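Local coordinates for protein ficolin-3 (Homo sapiens, PDB 2J5Z) that probably recognises sugars on microbial surfaces as a lectin of innate immunity, and binds galactose through its fibrinogen-like domain, at residues Ala115-Phe120 and Gly134-Gly139; Ser146-Arg151 and Gly173-Ala178; Ser179-Asn184 and His197-Asp202; Val191-Ala196 and Gly210-Arg215. One frame throughout, in Å; residues are numbered along the deposited sequence.

In the fold
The four contacts follow the fibrinogen-like domain from its sheet edge to its sugar pocket. Contact 1 pairs strand 112-122 with the loop after strand 131-133, its centre about 15 Å from that of contact 2; the two touch where Y117 CE1 comes 3.9 Å from S146 OG. Contact 2 lies next to the pocket, the nearest atoms of the L147 side chain and the galactose about 6 Å apart, and joins contact 3 through Y177 and N184, with about 11 Å between centres. Contact 3 holds the galactose itself. Contact 4, about 12 Å from contact 3 between centres, interleaves with it along the chain and meets it at D202.

Contact 1 (Ala115-Phe120 and Gly134-Gly139); sequences AHYATF and GKFSEG
With CG beside its backbone N, Y117 turns one ring face to F136, whose own CG lies trans to N (chi1 -179°), which points the phenyl ring back along the strand toward A115. The result is an edge-to-face aromatic pair on a strand border of the fibrinogen-like domain, where 134-139 runs roughly antiparallel to 115-120 as an irregular continuation of strand 131-133. F136 CD1 lies over the tyrosine face, 3.8 Å from Y117 CE1, with the ring planes at 61°. Further along the phenyl edge, F136 CE1 meets A115 CB at 4.0 Å.

Backbone bonds tie the two segments on both sides of this pair. A118 N donates to K135 O and G134 N to T119 O, the latter at 2.8 Å and almost straight. Beyond the aromatic pair, S137 N reaches H116 O from above the carbonyl plane; H116 O also receives a CA-H...O contact from F136 CA. H116 N binds E138 O at 2.9 Å, although its N-H is bent to 133°. Y117 and F136 form a single beta bridge, consistent with pairing that does not continue as a regular strand.

The tyrosine hydroxyl is anchored beyond the pair by a hydrogen bond to D143. At the ring's edge, near its plane, G134 O lies 3.7 Å from Y117 CD1.

Contact 2 (Ser146-Arg151 and Gly173-Ala178); sequences SLHSGR and GAWWYA
H148 and W175 make an edge-to-face aromatic pair inside the fibrinogen-like domain, joining a short 3-10 segment to the loop that leads into the galactose site. H148 carries CG on the side of its backbone N, opposite the carbonyl carbon, while W175 swings its indole back (chi1 -155°) to meet it. The planes stand at 82°, with the W175 pyrrole edge directed at the imidazole face; W175 NE1 sits over the ring centre and bonds weakly to S183 OG. L147 CD2 lies on the opposite imidazole face.

R151 is extended from CG to NE, and a turn at chi4 (-85°) sets its guanidinium flat against A178, whose CB lies over one face, toward the rim, 3.5 Å from R151 CZ. Two partners in the guanidinium plane restrain its rotation: R151 NE donates to L147 O at 2.9 Å, and R151 NH1 donates to a water that donates in turn to Y177 O. W176, at the centre of an inverse gamma turn, directs its indole away, and W176 NE1 bonds to Y129 O. At the five-membered ring, W176 CD1 approaches R151 O to 3.3 Å.

Contact 3 (Ser179-Asn184 and His197-Asp202); sequences SCYRSN and HKYGID. With GAL (beta-D-galactopyranose), chain E.
The Y181 ring is sandwiched: galactose O3 lies over one face, toward the rim, and N184 CB packs over the centre of the other. At its edge, Y181 OH donates to D202 OD2 at 2.6 Å, meeting the anti side of the carboxylate, with ring and carboxylate planes 41° apart. G200 N donates to the same oxygen from the same face, 48° out of the carboxylate plane, and G210 N is a further donor, so three bonds grip D202 OD2. Y199 approaches obliquely, its CD1 4.0 Å from Y181 CE2, while Y199 CE1 approaches galactose C4.

In the fibrinogen-like domain, Y181 and Y199 line the galactose pocket with S179, C180, V171 and V209; D202, N184, G200 and G210 form a second shell that positions Y181. A cis peptide precedes C180, and C180 N donates to galactose O5 at 2.6 Å. Behind Y181, N184 places CG beside its carbonyl carbon (chi1 -170°), carrying ND2 to G200 O at 2.8 Å; Y177 OH is hydrogen-bonded to N184 OD1. N184 N donates to D202 O at 3.1 Å.

Contact 4 (Val191-Ala196 and Gly210-Arg215); sequences VSEAAA and GHPYRR
H211 ND1 donates to E193 OE2 at 2.7 Å in a His-carboxylate hydrogen bond that ties two surface loops of the fibrinogen-like domain, with G210 CA about 7 Å from the nearest galactose atom. The bond is nearly straight (166°) and lies in the imidazole plane; it meets the syn side of the carboxylate, whose plane is turned 36° from that of the ring. Next to it, A196 CB packs on the proline ring, 3.8 Å from P212 CD and 3.9 Å from P212 CG.

A type I beta turn from E193 to A196, closed by A196 N donating to E193 O at 3.0 Å, presents both residues to the other loop. The glutamate chain sets out opposite its own N and bends at chi2 (82°), which brings the carboxylate round to H211.

In the next shell, R207 links the acid to the proline backbone: R207 NH2 makes a salt bridge with E193 OE1 and also donates to P212 O.

Contact 1 (Ala115-Phe120 and Gly134-Gly139)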
loop_
_atom_site.group_PDB
_atom_site.type_symbol
_atom_site.label_atom_id
_atom_site.label_comp_id
_atom_site.label_asym_id
_atom_site.label_seq_id
_atom_site.Cartn_x
_atom_site.Cartn_y
_atom_site.Cartn_z
ATOM N N ALA A 115 15.395 -16.682 -12.234
ATOM C CA ALA A 115 16.373 -17.682 -11.817
ATOM C C ALA A 115 15.788 -18.387 -10.603
ATOM O O ALA A 115 15.204 -17.746 -9.722
ATOM C CB ALA A 115 17.703 -17.026 -11.473
ATOM N N HIS A 116 15.926 -19.703 -10.578
ATOM C CA HIS A 116 15.410 -20.494 -9.479
ATOM C C HIS A 116 16.534 -21.326 -8.898
ATOM O O HIS A 116 17.428 -21.772 -9.626
ATOM C CB HIS A 116 14.268 -21.386 -9.951
ATOM C CG HIS A 116 13.018 -20.633 -10.272
ATOM N ND1 HIS A 116 12.923 -19.775 -11.346
ATOM C CD2 HIS A 116 11.810 -20.606 -9.660
ATOM C CE1 HIS A 116 11.712 -19.247 -11.377
ATOM N NE2 HIS A 116 11.016 -19.739 -10.368
ATOM N N TYR A 117 16.496 -21.507 -7.579
ATOM C CA TYR A 117 17.493 -22.332 -6.880
ATOM C C TYR A 117 16.745 -23.224 -5.899
ATOM O O TYR A 117 15.771 -22.790 -5.276
ATOM C CB TYR A 117 18.524 -21.465 -6.142
ATOM C CG TYR A 117 19.325 -20.585 -7.072
ATOM C CD1 TYR A 117 20.552 -21.014 -7.574
ATOM C CD2 TYR A 117 18.848 -19.328 -7.464
ATOM C CE1 TYR A 117 21.295 -20.210 -8.437
ATOM C CE2 TYR A 117 19.577 -18.523 -8.340
ATOM C CZ TYR A 117 20.795 -18.974 -8.824
ATOM O OH TYR A 117 21.514 -18.186 -9.692
ATOM N N ALA A 118 17.192 -24.469 -5.763
ATOM C CA ALA A 118 16.447 -25.470 -5.010
ATOM C C ALA A 118 16.226 -25.097 -3.545
ATOM O O ALA A 118 15.157 -25.376 -2.981
ATOM C CB ALA A 118 17.169 -26.827 -5.098
ATOM N N THR A 119 17.257 -24.521 -2.923
ATOM C CA THR A 119 17.179 -24.084 -1.519
ATOM C C THR A 119 17.919 -22.770 -1.281
ATOM O O THR A 119 18.789 -22.375 -2.060
ATOM C CB THR A 119 17.745 -25.140 -0.511
ATOM O OG1 THR A 119 19.131 -25.371 -0.788
ATOM C CG2 THR A 119 16.975 -26.469 -0.582
ATOM N N PHE A 120 17.568 -22.106 -0.186
ATOM C CA PHE A 120 18.221 -20.882 0.244
ATOM C C PHE A 120 18.186 -20.859 1.769
ATOM O O PHE A 120 17.141 -21.081 2.386
ATOM C CB PHE A 120 17.459 -19.664 -0.323
ATOM C CG PHE A 120 17.896 -18.326 0.222
ATOM C CD1 PHE A 120 18.786 -17.524 -0.496
ATOM C CD2 PHE A 120 17.376 -17.835 1.416
ATOM C CE1 PHE A 120 19.172 -16.270 -0.007
ATOM C CE2 PHE A 120 17.757 -16.595 1.910
ATOM C CZ PHE A 120 18.637 -15.806 1.199
ATOM N N GLY A 134 21.236 -23.683 -2.656
ATOM C CA GLY A 134 21.032 -24.932 -3.390
ATOM C C GLY A 134 21.336 -24.779 -4.870
ATOM O O GLY A 134 21.660 -23.690 -5.351
ATOM N N LYS A 135 21.262 -25.889 -5.588
ATOM C CA LYS A 135 21.604 -25.906 -7.008
ATOM C C LYS A 135 20.590 -25.159 -7.875
ATOM O O LYS A 135 19.409 -25.098 -7.553
ATOM C CB LYS A 135 21.735 -27.355 -7.489
ATOM C CG LYS A 135 22.750 -28.172 -6.688
ATOM C CD LYS A 135 24.139 -27.599 -6.825
ATOM C CE LYS A 135 25.170 -28.471 -6.092
ATOM N NZ LYS A 135 26.527 -27.845 -6.096
ATOM N N PHE A 136 21.089 -24.608 -8.978
ATOM C CA PHE A 136 20.294 -23.916 -9.978
ATOM C C PHE A 136 19.398 -24.912 -10.708
ATOM O O PHE A 136 19.879 -25.929 -11.216
ATOM C CB PHE A 136 21.243 -23.225 -10.964
ATOM C CG PHE A 136 20.557 -22.446 -12.050
ATOM C CD1 PHE A 136 19.905 -21.244 -11.773
ATOM C CD2 PHE A 136 20.597 -22.891 -13.369
ATOM C CE1 PHE A 136 19.292 -20.513 -12.782
ATOM C CE2 PHE A 136 19.983 -22.168 -14.389
ATOM C CZ PHE A 136 19.329 -20.978 -14.103
ATOM N N SER A 137 18.098 -24.634 -10.742
ATOM C CA SER A 137 17.158 -25.506 -11.448
ATOM C C SER A 137 16.912 -25.009 -12.873
ATOM O O SER A 137 17.291 -25.670 -13.840
ATOM C CB SER A 137 15.844 -25.637 -10.684
ATOM O OG SER A 137 15.186 -24.386 -10.612
ATOM N N GLU A 138 16.291 -23.841 -12.994
ATOM C CA GLU A 138 16.029 -23.240 -14.298
ATOM C C GLU A 138 15.932 -21.729 -14.154
ATOM O O GLU A 138 15.709 -21.213 -13.056
ATOM C CB GLU A 138 14.736 -23.796 -14.902
ATOM C CG GLU A 138 13.488 -23.458 -14.100
ATOM C CD GLU A 138 12.261 -24.232 -14.547
ATOM O OE1 GLU A 138 12.408 -25.197 -15.329
ATOM O OE2 GLU A 138 11.145 -23.880 -14.102
ATOM N N GLY A 139 16.106 -21.023 -15.264
ATOM C CA GLY A 139 16.031 -19.575 -15.245
ATOM C C GLY A 139 16.468 -18.931 -16.537
ATOM O O GLY A 139 17.611 -19.071 -16.958
#

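Contact 2 (Ser146-Arg151 and Gly173-Ala178)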
loop_
_atom_site.group_PDB
_atom_site.type_symbol
_atom_site.label_atom_id
_atom_site.label_comp_id
_atom_site.label_asym_id
_atom_site.label_seq_id
_atom_site.Cartn_x
_atom_site.Cartn_y
_atom_site.Cartn_z
ATOM N N SER A 146 25.393 -18.663 -7.788
ATOM C CA SER A 146 26.120 -19.824 -7.260
ATOM C C SER A 146 27.500 -19.454 -6.755
ATOM O O SER A 146 27.947 -19.975 -5.732
ATOM C CB SER A 146 26.235 -20.938 -8.305
ATOM O OG SER A 146 24.974 -21.513 -8.558
ATOM N N LEU A 147 28.173 -18.556 -7.469
ATOM C CA LEU A 147 29.486 -18.053 -7.050
ATOM C C LEU A 147 29.438 -17.541 -5.612
ATOM O O LEU A 147 30.399 -17.658 -4.856
ATOM C CB LEU A 147 29.965 -16.923 -7.985
ATOM C CG LEU A 147 31.098 -16.032 -7.445
ATOM C CD1 LEU A 147 32.425 -16.791 -7.339
ATOM C CD2 LEU A 147 31.288 -14.733 -8.235
ATOM N N HIS A 148 28.295 -16.980 -5.236
ATOM C CA HIS A 148 28.162 -16.332 -3.951
ATOM C C HIS A 148 27.823 -17.290 -2.823
ATOM O O HIS A 148 27.923 -16.934 -1.651
ATOM C CB HIS A 148 27.154 -15.192 -4.059
ATOM C CG HIS A 148 27.670 -14.058 -4.881
ATOM N ND1 HIS A 148 27.309 -13.864 -6.194
ATOM C CD2 HIS A 148 28.582 -13.105 -4.595
ATOM C CE1 HIS A 148 27.954 -12.815 -6.675
ATOM N NE2 HIS A 148 28.734 -12.338 -5.725
ATOM N N SER A 149 27.465 -18.515 -3.172
ATOM C CA SER A 149 27.169 -19.505 -2.139
ATOM C C SER A 149 28.419 -19.801 -1.322
ATOM O O SER A 149 29.505 -19.917 -1.881
ATOM C CB SER A 149 26.636 -20.795 -2.739
ATOM O OG SER A 149 26.212 -21.665 -1.693
ATOM N N GLY A 150 28.270 -19.902 -0.004
ATOM C CA GLY A 150 29.410 -20.179 0.873
ATOM C C GLY A 150 30.140 -18.940 1.354
ATOM O O GLY A 150 31.121 -19.041 2.113
ATOM N N ARG A 151 29.677 -17.765 0.931
ATOM C CA ARG A 151 30.372 -16.532 1.252
ATOM C C ARG A 151 29.620 -15.725 2.296
ATOM O O ARG A 151 28.393 -15.762 2.335
ATOM C CB ARG A 151 30.608 -15.704 -0.014
ATOM C CG ARG A 151 31.468 -16.447 -1.023
ATOM C CD ARG A 151 31.707 -15.682 -2.292
ATOM N NE ARG A 151 32.481 -16.505 -3.213
ATOM C CZ ARG A 151 33.809 -16.597 -3.197
ATOM N NH1 ARG A 151 34.523 -15.887 -2.323
ATOM N NH2 ARG A 151 34.425 -17.386 -4.073
ATOM N N GLY A 173 27.131 -1.314 -2.536
ATOM C CA GLY A 173 26.054 -2.248 -2.227
ATOM C C GLY A 173 26.291 -3.032 -0.954
ATOM O O GLY A 173 27.113 -2.644 -0.110
ATOM N N ALA A 174 25.547 -4.129 -0.812
ATOM C CA ALA A 174 25.741 -5.087 0.265
ATOM C C ALA A 174 25.362 -6.446 -0.311
ATOM O O ALA A 174 24.334 -6.569 -0.959
ATOM C CB ALA A 174 24.827 -4.753 1.451
ATOM N N TRP A 175 26.173 -7.469 -0.069
ATOM C CA TRP A 175 25.927 -8.765 -0.700
ATOM C C TRP A 175 26.943 -9.739 -0.155
ATOM O O TRP A 175 27.830 -9.364 0.607
ATOM C CB TRP A 175 26.150 -8.651 -2.208
ATOM C CG TRP A 175 25.438 -9.622 -3.133
ATOM C CD1 TRP A 175 26.025 -10.543 -3.982
ATOM C CD2 TRP A 175 24.032 -9.703 -3.375
ATOM N NE1 TRP A 175 25.064 -11.192 -4.711
ATOM C CE2 TRP A 175 23.831 -10.702 -4.362
ATOM C CE3 TRP A 175 22.916 -9.035 -2.849
ATOM C CZ2 TRP A 175 22.557 -11.047 -4.837
ATOM C CZ3 TRP A 175 21.655 -9.373 -3.317
ATOM C CH2 TRP A 175 21.483 -10.380 -4.296
ATOM N N TRP A 176 26.823 -10.988 -0.587
ATOM C CA TRP A 176 27.782 -12.004 -0.215
ATOM C C TRP A 176 28.944 -11.916 -1.195
ATOM O O TRP A 176 29.188 -12.847 -1.967
ATOM C CB TRP A 176 27.115 -13.381 -0.253
ATOM C CG TRP A 176 25.878 -13.452 0.614
ATOM C CD1 TRP A 176 25.825 -13.756 1.957
ATOM C CD2 TRP A 176 24.525 -13.194 0.208
ATOM N NE1 TRP A 176 24.518 -13.706 2.401
ATOM C CE2 TRP A 176 23.703 -13.364 1.348
ATOM C CE3 TRP A 176 23.926 -12.830 -1.012
ATOM C CZ2 TRP A 176 22.316 -13.177 1.309
ATOM C CZ3 TRP A 176 22.542 -12.665 -1.056
ATOM C CH2 TRP A 176 21.751 -12.835 0.104
ATOM N N TYR A 177 29.659 -10.788 -1.151
ATOM C CA TYR A 177 30.695 -10.493 -2.152
ATOM C C TYR A 177 31.878 -11.461 -2.135
ATOM O O TYR A 177 32.303 -11.942 -1.085
ATOM C CB TYR A 177 31.226 -9.058 -1.999
ATOM C CG TYR A 177 30.206 -7.997 -2.320
ATOM C CD1 TYR A 177 29.635 -7.914 -3.587
ATOM C CD2 TYR A 177 29.808 -7.084 -1.356
ATOM C CE1 TYR A 177 28.681 -6.943 -3.887
ATOM C CE2 TYR A 177 28.865 -6.115 -1.645
ATOM C CZ TYR A 177 28.313 -6.044 -2.909
ATOM O OH TYR A 177 27.362 -5.089 -3.198
ATOM N N ALA A 178 32.409 -11.702 -3.325
ATOM C CA ALA A 178 33.685 -12.384 -3.490
ATOM C C ALA A 178 34.712 -11.294 -3.836
ATOM O O ALA A 178 35.202 -10.597 -2.945
ATOM C CB ALA A 178 33.567 -13.417 -4.601
HETATM O O HOH W 1 33.856 -14.112 -0.277
#

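Contact 3 (Ser179-Asn184 and His197-Asp202)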
loop_
_atom_site.group_PDB
_atom_site.type_symbol
_atom_site.label_atom_id
_atom_site.label_comp_id
_atom_site.label_asym_id
_atom_site.label_seq_id
_atom_site.Cartn_x
_atom_site.Cartn_y
_atom_site.Cartn_z
ATOM N N SER A 179 35.022 -11.125 -5.119
ATOM C CA SER A 179 35.888 -10.023 -5.543
ATOM C C SER A 179 35.620 -9.545 -6.982
ATOM O O SER A 179 36.484 -9.661 -7.860
ATOM C CB SER A 179 37.367 -10.377 -5.327
ATOM O OG SER A 179 37.660 -11.675 -5.815
ATOM N N CYS A 180 34.432 -8.988 -7.228
ATOM C CA CYS A 180 33.419 -8.807 -6.194
ATOM C C CYS A 180 32.124 -9.594 -6.411
ATOM O O CYS A 180 31.592 -10.168 -5.455
ATOM C CB CYS A 180 33.106 -7.322 -6.017
ATOM S SG CYS A 180 34.448 -6.415 -5.253
ATOM N N TYR A 181 31.608 -9.619 -7.640
ATOM C CA TYR A 181 30.282 -10.210 -7.868
ATOM C C TYR A 181 29.909 -10.706 -9.274
ATOM O O TYR A 181 30.445 -10.245 -10.289
ATOM C CB TYR A 181 29.182 -9.245 -7.385
ATOM C CG TYR A 181 28.928 -8.021 -8.263
ATOM C CD1 TYR A 181 28.125 -8.107 -9.397
ATOM C CD2 TYR A 181 29.443 -6.777 -7.922
ATOM C CE1 TYR A 181 27.864 -6.992 -10.187
ATOM C CE2 TYR A 181 29.183 -5.649 -8.706
ATOM C CZ TYR A 181 28.397 -5.767 -9.836
ATOM O OH TYR A 181 28.123 -4.668 -10.621
ATOM N N ARG A 182 28.968 -11.650 -9.308
ATOM C CA ARG A 182 28.210 -11.973 -10.515
ATOM C C ARG A 182 26.801 -11.398 -10.391
ATOM O O ARG A 182 26.110 -11.226 -11.392
ATOM C CB ARG A 182 28.098 -13.488 -10.714
ATOM C CG ARG A 182 29.418 -14.248 -10.700
ATOM C CD ARG A 182 29.758 -14.851 -12.045
ATOM N NE ARG A 182 28.624 -15.538 -12.658
ATOM C CZ ARG A 182 28.390 -15.540 -13.966
ATOM N NH1 ARG A 182 29.213 -14.898 -14.789
ATOM N NH2 ARG A 182 27.341 -16.175 -14.453
ATOM N N SER A 183 26.365 -11.130 -9.158
ATOM C CA SER A 183 25.070 -10.458 -8.915
ATOM C C SER A 183 25.201 -9.397 -7.821
ATOM O O SER A 183 26.019 -9.515 -6.914
ATOM C CB SER A 183 23.971 -11.464 -8.551
ATOM O OG SER A 183 24.384 -12.301 -7.479
ATOM N N ASN A 184 24.363 -8.372 -7.895
ATOM C CA ASN A 184 24.509 -7.208 -7.033
ATOM C C ASN A 184 23.156 -6.513 -6.899
ATOM O O ASN A 184 23.026 -5.314 -7.177
ATOM C CB ASN A 184 25.522 -6.246 -7.671
ATOM C CG ASN A 184 25.922 -5.119 -6.761
ATOM O OD1 ASN A 184 26.176 -5.319 -5.557
ATOM N ND2 ASN A 184 26.028 -3.904 -7.339
ATOM N N HIS A 197 25.308 3.218 -13.243
ATOM C CA HIS A 197 26.583 3.333 -12.579
ATOM C C HIS A 197 27.484 2.233 -13.134
ATOM O O HIS A 197 27.011 1.360 -13.854
ATOM C CB HIS A 197 26.353 3.209 -11.074
ATOM C CG HIS A 197 25.135 3.949 -10.610
ATOM N ND1 HIS A 197 25.196 5.204 -10.041
ATOM C CD2 HIS A 197 23.818 3.637 -10.689
ATOM C CE1 HIS A 197 23.971 5.619 -9.761
ATOM N NE2 HIS A 197 23.118 4.688 -10.146
ATOM N N LYS A 198 28.776 2.311 -12.835
ATOM C CA LYS A 198 29.733 1.280 -13.221
ATOM C C LYS A 198 29.224 -0.052 -12.675
ATOM O O LYS A 198 29.131 -1.050 -13.394
ATOM C CB LYS A 198 31.100 1.614 -12.613
ATOM C CG LYS A 198 32.292 0.820 -13.144
ATOM C CD LYS A 198 33.562 1.245 -12.401
ATOM C CE LYS A 198 34.808 0.557 -12.954
ATOM N NZ LYS A 198 36.042 0.932 -12.193
ATOM N N TYR A 199 28.873 -0.037 -11.393
ATOM C CA TYR A 199 28.295 -1.191 -10.717
ATOM C C TYR A 199 26.891 -0.827 -10.258
ATOM O O TYR A 199 26.722 0.119 -9.480
ATOM C CB TYR A 199 29.139 -1.552 -9.504
ATOM C CG TYR A 199 30.598 -1.742 -9.834
ATOM C CD1 TYR A 199 30.999 -2.741 -10.705
ATOM C CD2 TYR A 199 31.576 -0.917 -9.276
ATOM C CE1 TYR A 199 32.331 -2.920 -11.020
ATOM C CE2 TYR A 199 32.921 -1.091 -9.582
ATOM C CZ TYR A 199 33.288 -2.098 -10.457
ATOM O OH TYR A 199 34.613 -2.298 -10.776
ATOM N N GLY A 200 25.897 -1.571 -10.733
ATOM C CA GLY A 200 24.503 -1.319 -10.354
ATOM C C GLY A 200 23.749 -2.591 -10.010
ATOM O O GLY A 200 24.348 -3.573 -9.578
ATOM N N ILE A 201 22.435 -2.573 -10.224
ATOM C CA ILE A 201 21.579 -3.731 -9.927
ATOM C C ILE A 201 21.741 -4.719 -11.079
ATOM O O ILE A 201 20.966 -4.721 -12.041
ATOM C CB ILE A 201 20.108 -3.302 -9.685
ATOM C CG1 ILE A 201 20.059 -2.317 -8.513
ATOM C CG2 ILE A 201 19.221 -4.518 -9.419
ATOM C CD1 ILE A 201 18.724 -1.595 -8.326
ATOM N N ASP A 202 22.788 -5.534 -10.964
ATOM C CA ASP A 202 23.331 -6.312 -12.083
ATOM C C ASP A 202 23.186 -7.824 -11.872
ATOM O O ASP A 202 23.231 -8.309 -10.739
ATOM C CB ASP A 202 24.819 -6.010 -12.261
ATOM C CG ASP A 202 25.106 -4.545 -12.570
ATOM O OD1 ASP A 202 24.185 -3.821 -12.995
ATOM O OD2 ASP A 202 26.270 -4.124 -12.380
HETATM C C1 GAL E . 33.802 -8.580 -10.520
HETATM C C2 GAL E . 32.361 -8.394 -10.970
HETATM C C3 GAL E . 32.106 -6.952 -11.391
HETATM C C4 GAL E . 32.765 -5.921 -10.474
HETATM C C5 GAL E . 34.136 -6.349 -9.976
HETATM C C6 GAL E . 34.644 -5.390 -8.905
HETATM O O1 GAL E . 34.027 -9.930 -10.095
HETATM O O2 GAL E . 32.079 -9.265 -12.074
HETATM O O3 GAL E . 30.694 -6.730 -11.406
HETATM O O4 GAL E . 31.922 -5.668 -9.346
HETATM O O5 GAL E . 34.027 -7.669 -9.452
HETATM O O6 GAL E . 36.017 -5.071 -9.161
HETATM O O HOH W 2 25.723 -0.761 -7.188
#

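Contact 4 (Val191-Ala196 and Gly210-Arg215)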
loop_
_atom_site.group_PDB
_atom_site.type_symbol
_atom_site.label_atom_id
_atom_site.label_comp_id
_atom_site.label_asym_id
_atom_site.label_seq_id
_atom_site.Cartn_x
_atom_site.Cartn_y
_atom_site.Cartn_z
ATOM N N VAL A 191 17.526 4.797 -13.050
ATOM C CA VAL A 191 16.244 4.850 -13.760
ATOM C C VAL A 191 16.347 4.512 -15.243
ATOM O O VAL A 191 15.326 4.327 -15.901
ATOM C CB VAL A 191 15.510 6.202 -13.573
ATOM C CG1 VAL A 191 15.345 6.502 -12.091
ATOM C CG2 VAL A 191 16.256 7.331 -14.278
ATOM N N SER A 192 17.578 4.418 -15.752
ATOM C CA SER A 192 17.837 4.032 -17.148
ATOM C C SER A 192 19.314 3.675 -17.364
ATOM O O SER A 192 20.137 3.841 -16.459
ATOM C CB SER A 192 17.426 5.163 -18.102
ATOM O OG SER A 192 18.244 6.297 -17.895
ATOM N N GLU A 193 19.644 3.197 -18.566
ATOM C CA GLU A 193 21.036 2.905 -18.953
ATOM C C GLU A 193 21.930 4.149 -18.914
ATOM O O GLU A 193 23.072 4.090 -18.446
ATOM C CB GLU A 193 21.090 2.255 -20.341
ATOM C CG GLU A 193 22.474 1.755 -20.781
ATOM C CD GLU A 193 22.837 0.390 -20.219
ATOM O OE1 GLU A 193 21.934 -0.473 -20.085
ATOM O OE2 GLU A 193 24.038 0.175 -19.926
ATOM N N ALA A 194 21.407 5.276 -19.395
ATOM C CA ALA A 194 22.164 6.518 -19.406
ATOM C C ALA A 194 22.683 6.857 -18.013
ATOM O O ALA A 194 23.856 7.215 -17.842
ATOM C CB ALA A 194 21.305 7.652 -19.945
ATOM N N ALA A 195 21.808 6.715 -17.018
ATOM C CA ALA A 195 22.124 7.090 -15.644
ATOM C C ALA A 195 22.838 5.976 -14.872
ATOM O O ALA A 195 23.237 6.167 -13.718
ATOM C CB ALA A 195 20.851 7.524 -14.909
ATOM N N ALA A 196 23.019 4.834 -15.526
ATOM C CA ALA A 196 23.625 3.659 -14.902
ATOM C C ALA A 196 25.031 3.887 -14.353
ATOM O O ALA A 196 25.840 4.638 -14.910
ATOM C CB ALA A 196 23.605 2.479 -15.850
ATOM N N GLY A 210 27.273 -3.647 -15.124
ATOM C CA GLY A 210 27.172 -2.300 -15.684
ATOM C C GLY A 210 25.918 -2.069 -16.508
ATOM O O GLY A 210 25.728 -0.989 -17.070
ATOM N N HIS A 211 25.065 -3.082 -16.589
ATOM C CA HIS A 211 23.821 -2.980 -17.347
ATOM C C HIS A 211 22.616 -3.474 -16.529
ATOM O O HIS A 211 22.224 -4.648 -16.600
ATOM C CB HIS A 211 23.949 -3.710 -18.682
ATOM C CG HIS A 211 25.195 -3.353 -19.438
ATOM N ND1 HIS A 211 25.415 -2.094 -19.958
ATOM C CD2 HIS A 211 26.291 -4.084 -19.752
ATOM C CE1 HIS A 211 26.589 -2.067 -20.565
ATOM N NE2 HIS A 211 27.143 -3.261 -20.451
ATOM N N PRO A 212 22.011 -2.554 -15.761
ATOM C CA PRO A 212 21.094 -2.858 -14.660
ATOM C C PRO A 212 19.627 -3.101 -15.012
ATOM O O PRO A 212 19.201 -2.934 -16.162
ATOM C CB PRO A 212 21.204 -1.606 -13.796
ATOM C CG PRO A 212 21.349 -0.510 -14.815
ATOM C CD PRO A 212 22.202 -1.100 -15.924
ATOM N N TYR A 213 18.861 -3.480 -13.991
ATOM C CA TYR A 213 17.446 -3.776 -14.120
ATOM C C TYR A 213 16.595 -2.691 -13.455
ATOM O O TYR A 213 17.046 -2.021 -12.528
ATOM C CB TYR A 213 17.146 -5.133 -13.473
ATOM C CG TYR A 213 17.836 -6.269 -14.193
ATOM C CD1 TYR A 213 17.200 -6.935 -15.227
ATOM C CD2 TYR A 213 19.140 -6.642 -13.863
ATOM C CE1 TYR A 213 17.833 -7.981 -15.903
ATOM C CE2 TYR A 213 19.783 -7.675 -14.537
ATOM C CZ TYR A 213 19.125 -8.334 -15.552
ATOM O OH TYR A 213 19.756 -9.356 -16.225
ATOM N N ARG A 214 15.371 -2.546 -13.951
ATOM C CA ARG A 214 14.396 -1.569 -13.465
ATOM C C ARG A 214 13.677 -2.056 -12.204
ATOM O O ARG A 214 13.411 -1.278 -11.284
ATOM C CB ARG A 214 13.376 -1.280 -14.578
ATOM C CG ARG A 214 12.157 -0.470 -14.157
ATOM C CD ARG A 214 11.265 -0.152 -15.356
ATOM N NE ARG A 214 11.812 0.927 -16.181
ATOM C CZ ARG A 214 11.389 1.221 -17.408
ATOM N NH1 ARG A 214 10.412 0.514 -17.962
ATOM N NH2 ARG A 214 11.944 2.221 -18.083
ATOM N N ARG A 215 13.367 -3.349 -12.178
ATOM C CA ARG A 215 12.645 -3.965 -11.062
ATOM C C ARG A 215 13.237 -5.327 -10.733
ATOM O O ARG A 215 13.523 -6.117 -11.631
ATOM C CB ARG A 215 11.168 -4.147 -11.405
ATOM C CG ARG A 215 10.436 -2.856 -11.791
ATOM C CD ARG A 215 9.012 -3.153 -12.251
ATOM N NE ARG A 215 8.245 -3.817 -11.204
ATOM C CZ ARG A 215 7.419 -3.193 -10.367
ATOM N NH1 ARG A 215 7.242 -1.880 -10.452
ATOM N NH2 ARG A 215 6.765 -3.886 -9.447
#